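Local coordinates for protein tapirin (PDB 6N2C) that probably binds cellulose through a zinc-containing C-terminal beta-helix domain and so attaches the thermophilic bacterium to plant biomass, at residues S428-R431 with N432-V435; R554-Q557 with P558-D561. One frame throughout, in Å; residues are numbered along the deposited sequence.

Interaction 1: residues S428-R431 with N432-V435; sequences SGIR and NLFV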
# COMPACT_ATOMS: atom_id res chain seq x y z
N SER A 428 27.33 9.52 34.10
CA SER A 428 28.12 10.72 34.01
C SER A 428 28.69 10.95 32.62
O SER A 428 28.93 12.11 32.25
CB SER A 428 29.27 10.68 35.05
OG SER A 428 30.09 9.53 34.81
N GLY A 429 29.00 9.91 31.90
CA GLY A 429 29.61 10.04 30.56
C GLY A 429 28.69 10.56 29.44
O GLY A 429 29.16 10.97 28.39
N ILE A 430 27.38 10.62 29.70
CA ILE A 430 26.44 11.31 28.75
C ILE A 430 25.69 12.47 29.34
O ILE A 430 24.89 13.10 28.66
CB ILE A 430 25.47 10.36 28.07
CG1 ILE A 430 24.64 9.59 29.09
CG2 ILE A 430 26.25 9.45 27.15
CD1 ILE A 430 23.47 8.91 28.46
N ARG A 431 26.04 12.86 30.57
CA ARG A 431 25.32 13.94 31.21
C ARG A 431 25.43 15.21 30.43
O ARG A 431 24.45 15.98 30.34
CB ARG A 431 25.75 14.10 32.69
CG ARG A 431 25.15 15.32 33.37
CD ARG A 431 23.64 15.20 33.62
NE ARG A 431 23.10 16.45 34.15
CZ ARG A 431 22.93 17.60 33.45
NH1 ARG A 431 23.23 17.74 32.13
NH2 ARG A 431 22.46 18.68 34.09
N ASN A 432 26.60 15.37 29.81
CA ASN A 432 26.95 16.54 29.00
C ASN A 432 25.95 16.85 27.89
O ASN A 432 25.72 18.01 27.58
CB ASN A 432 28.38 16.46 28.37
CG ASN A 432 28.53 15.41 27.26
OD1 ASN A 432 28.27 14.21 27.43
ND2 ASN A 432 29.05 15.86 26.09
N LEU A 433 25.35 15.80 27.37
CA LEU A 433 24.52 15.89 26.16
C LEU A 433 23.25 16.70 26.45
O LEU A 433 22.64 17.24 25.50
CB LEU A 433 24.12 14.52 25.72
CG LEU A 433 25.24 13.56 25.27
CD1 LEU A 433 24.67 12.24 24.83
CD2 LEU A 433 26.17 14.22 24.25
N PHE A 434 22.80 16.70 27.69
CA PHE A 434 21.49 17.22 28.00
C PHE A 434 21.52 18.72 28.31
O PHE A 434 22.34 19.19 29.10
CB PHE A 434 20.90 16.45 29.19
CG PHE A 434 20.64 14.99 28.95
CD1 PHE A 434 21.69 14.05 28.96
CD2 PHE A 434 19.33 14.52 28.81
CE1 PHE A 434 21.45 12.74 28.74
CE2 PHE A 434 19.09 13.19 28.66
CZ PHE A 434 20.14 12.27 28.63
N VAL A 435 20.55 19.46 27.77
CA VAL A 435 20.38 20.89 27.98
C VAL A 435 18.92 21.20 28.37
O VAL A 435 17.99 20.69 27.68
CB VAL A 435 20.69 21.62 26.72
CG1 VAL A 435 20.38 23.12 26.91
CG2 VAL A 435 22.14 21.40 26.33
O HOH W 1 29.05 14.00 30.18
O HOH W 2 28.76 12.10 25.79
O HOH W 3 22.88 20.86 32.02
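At one end of the parallel beta-helix, the turn that leads into strand 434-436 is held by two overlapping i to i+3 backbone bonds, and Ile430 and Arg431 meet Leu433 and Phe434 around it. Leu433 N donates to Ile430 O at 3.0 Å, and Phe434 N to Arg431 O at 3.2 Å; both amides stand above the plane of the carbonyl they use, about 50° out of it. Ile430 O also lies in the plane of the Phe434 ring, at its edge, 3.4 Å from CD1. On the buried side, Leu433 sends CD1 against Ile430 CB (3.8 Å), while the CD1 tip of Ile430 comes more loosely to CE1 of Phe434. Ile411 lies against both Ile430 and Leu433, and Ile417 touches the Phe434 ring; backbone bonds of Leu433 and Val435 to strand 416-419 attach the turn to the preceding coil. The exposed side is laced by water. In one of its two conformers, Asn432 places CG between its backbone N and carbonyl carbon (chi1 70°), which turns OD1 back over the turn, where two waters donate to it: one also takes the Asn432 N-H and donates to Ser428 O, the other donates to Gly429 O and lies 2.7 Å from Asn432 OD1. Arg431, bent at chi2, brings NH1 alongside Phe434 CB (4.0 Å), the guanidinium nearly perpendicular to the ring plane (82°) but not packed on it. A third water lies in the guanidinium plane, accepting from Arg431 NH2 at 3.0 Å and donating weakly to Phe434 O.

Interaction 2: residues R554-Q557 with P558-D561; sequences RMPQ and PLID
Gln557 sets CG anti to its own N (chi1 -169°) and then bends at chi2 (63°), which lays its amide between Arg554 and Asp561 at the start of helix 557-565. Its NE2 donates to Asp561 OD1 at 2.7 Å; the carboxylate oxygen lies in the amide plane, but the donor reaches it from above the carboxylate plane. The other end, OE1, accepts a hydrogen bond from Arg554 NH1 at 3.1 Å, in the guanidinium plane of one of the two Arg554 conformers. Both ends of the amide are thus engaged, which favours this orientation. In that conformer Arg554 is extended from CG to NE, and one face of its guanidinium rests on CD1 of Ile560, 3.6 Å from CZ and offset toward the rim. The same methyl approaches Met555 O, while Ile560 CG1 packs on Met555 CB at 3.7 Å. Shortening Ile560 to alanine removes CG1, CG2 and CD1, which would probably leave the guanidinium face without its apolar partner, strip Met555 CB of one of its two, and open a gap beneath Arg554. Pro556 is the N-cap residue: its carbonyl accepts from Ile560 N at 3.0 Å, almost end-on, and weakly from Leu559 N. Asp561 N follows with Gln557 O at 2.8 Å, the next bond of the first helical turn. Met555 crosses Leu559 at about a right angle, SD meeting CD2 at 3.8 Å. Leaving strand 548-552, the chain thus turns into the helix with Met555, Pro556 and Leu559 against Phe515 of strand 513-518, Leu559 also on Ser485 and Val487 of strand 483-488, and Ile560 on Thr184.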
# COMPACT_ATOMS: atom_id res chain seq x y z
N ARG A 554 -8.00 -1.93 -23.31
CA ARG A 554 -9.23 -1.11 -23.37
C ARG A 554 -10.41 -1.82 -24.03
O ARG A 554 -10.28 -2.46 -25.10
CB ARG A 554 -8.90 0.24 -24.00
CG ARG A 554 -9.99 1.28 -23.96
CD ARG A 554 -9.44 2.64 -24.46
NE ARG A 554 -10.42 3.71 -24.26
CZ ARG A 554 -11.37 4.10 -25.12
NH1 ARG A 554 -11.55 3.58 -26.35
NH2 ARG A 554 -12.16 5.08 -24.70
N MET A 555 -11.59 -1.70 -23.42
CA MET A 555 -12.76 -2.24 -24.03
C MET A 555 -12.97 -1.70 -25.47
O MET A 555 -12.73 -0.47 -25.68
CB MET A 555 -14.03 -1.90 -23.18
CG MET A 555 -14.14 -2.76 -21.89
SD MET A 555 -15.70 -2.37 -21.00
CE MET A 555 -15.36 -0.89 -20.26
N PRO A 556 -13.55 -2.52 -26.33
CA PRO A 556 -13.78 -2.02 -27.69
C PRO A 556 -14.82 -0.85 -27.61
O PRO A 556 -15.76 -0.85 -26.76
CB PRO A 556 -14.37 -3.21 -28.40
CG PRO A 556 -13.88 -4.41 -27.61
CD PRO A 556 -13.85 -3.95 -26.22
N GLN A 557 -14.67 0.09 -28.53
CA GLN A 557 -15.51 1.27 -28.47
C GLN A 557 -16.99 0.95 -28.53
O GLN A 557 -17.72 1.64 -27.84
CB GLN A 557 -15.08 2.31 -29.54
CG GLN A 557 -15.76 3.66 -29.34
CD GLN A 557 -15.37 4.30 -28.03
OE1 GLN A 557 -14.21 4.45 -27.72
NE2 GLN A 557 -16.34 4.75 -27.30
N PRO A 558 -17.43 -0.03 -29.31
CA PRO A 558 -18.88 -0.32 -29.36
C PRO A 558 -19.39 -0.85 -28.01
O PRO A 558 -20.54 -0.58 -27.60
CB PRO A 558 -19.02 -1.41 -30.39
CG PRO A 558 -17.70 -1.47 -31.10
CD PRO A 558 -16.68 -0.74 -30.38
N LEU A 559 -18.48 -1.47 -27.27
CA LEU A 559 -18.87 -1.96 -25.90
C LEU A 559 -18.94 -0.77 -24.97
O LEU A 559 -19.88 -0.68 -24.19
CB LEU A 559 -17.95 -3.09 -25.43
CG LEU A 559 -18.14 -3.64 -23.99
CD1 LEU A 559 -19.52 -4.32 -24.01
CD2 LEU A 559 -17.03 -4.63 -23.71
N ILE A 560 -17.98 0.16 -24.97
CA ILE A 560 -18.00 1.32 -24.16
C ILE A 560 -19.28 2.15 -24.47
O ILE A 560 -20.03 2.60 -23.59
CB ILE A 560 -16.78 2.18 -24.39
CG1 ILE A 560 -15.49 1.47 -23.90
CG2 ILE A 560 -16.90 3.56 -23.78
CD1 ILE A 560 -14.25 2.15 -24.25
N ASP A 561 -19.54 2.33 -25.77
CA ASP A 561 -20.72 3.10 -26.17
C ASP A 561 -22.01 2.46 -25.59
O ASP A 561 -22.89 3.18 -25.11
CB ASP A 561 -20.87 3.14 -27.68
CG ASP A 561 -19.75 3.96 -28.36
OD1 ASP A 561 -18.98 4.69 -27.73
OD2 ASP A 561 -19.76 3.81 -29.55

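Overall arrangement
From the N terminus, the chain climbs coil by coil through the beta-helix, away from strand 186-190, until interaction 1 closes the last turn of the long loop between strand 416-419 and strand 434-436, the outermost of its face. It then returns to the other end, where strand 534-537 is laid beside 186-190, with 513-518 and 483-488 beyond it. Interaction 2 closes the turn from strand 548-552 into helix 557-565, the side chain of Pro556 about 10 Å from that of Asp532, a zinc ligand. The two follow in series, neither nesting nor crossing, their centres about 71 Å apart on opposite sides of the chain's centre. Interaction 1 joins adjacent coils; interaction 2 sets the helix against strands from earlier in the chain.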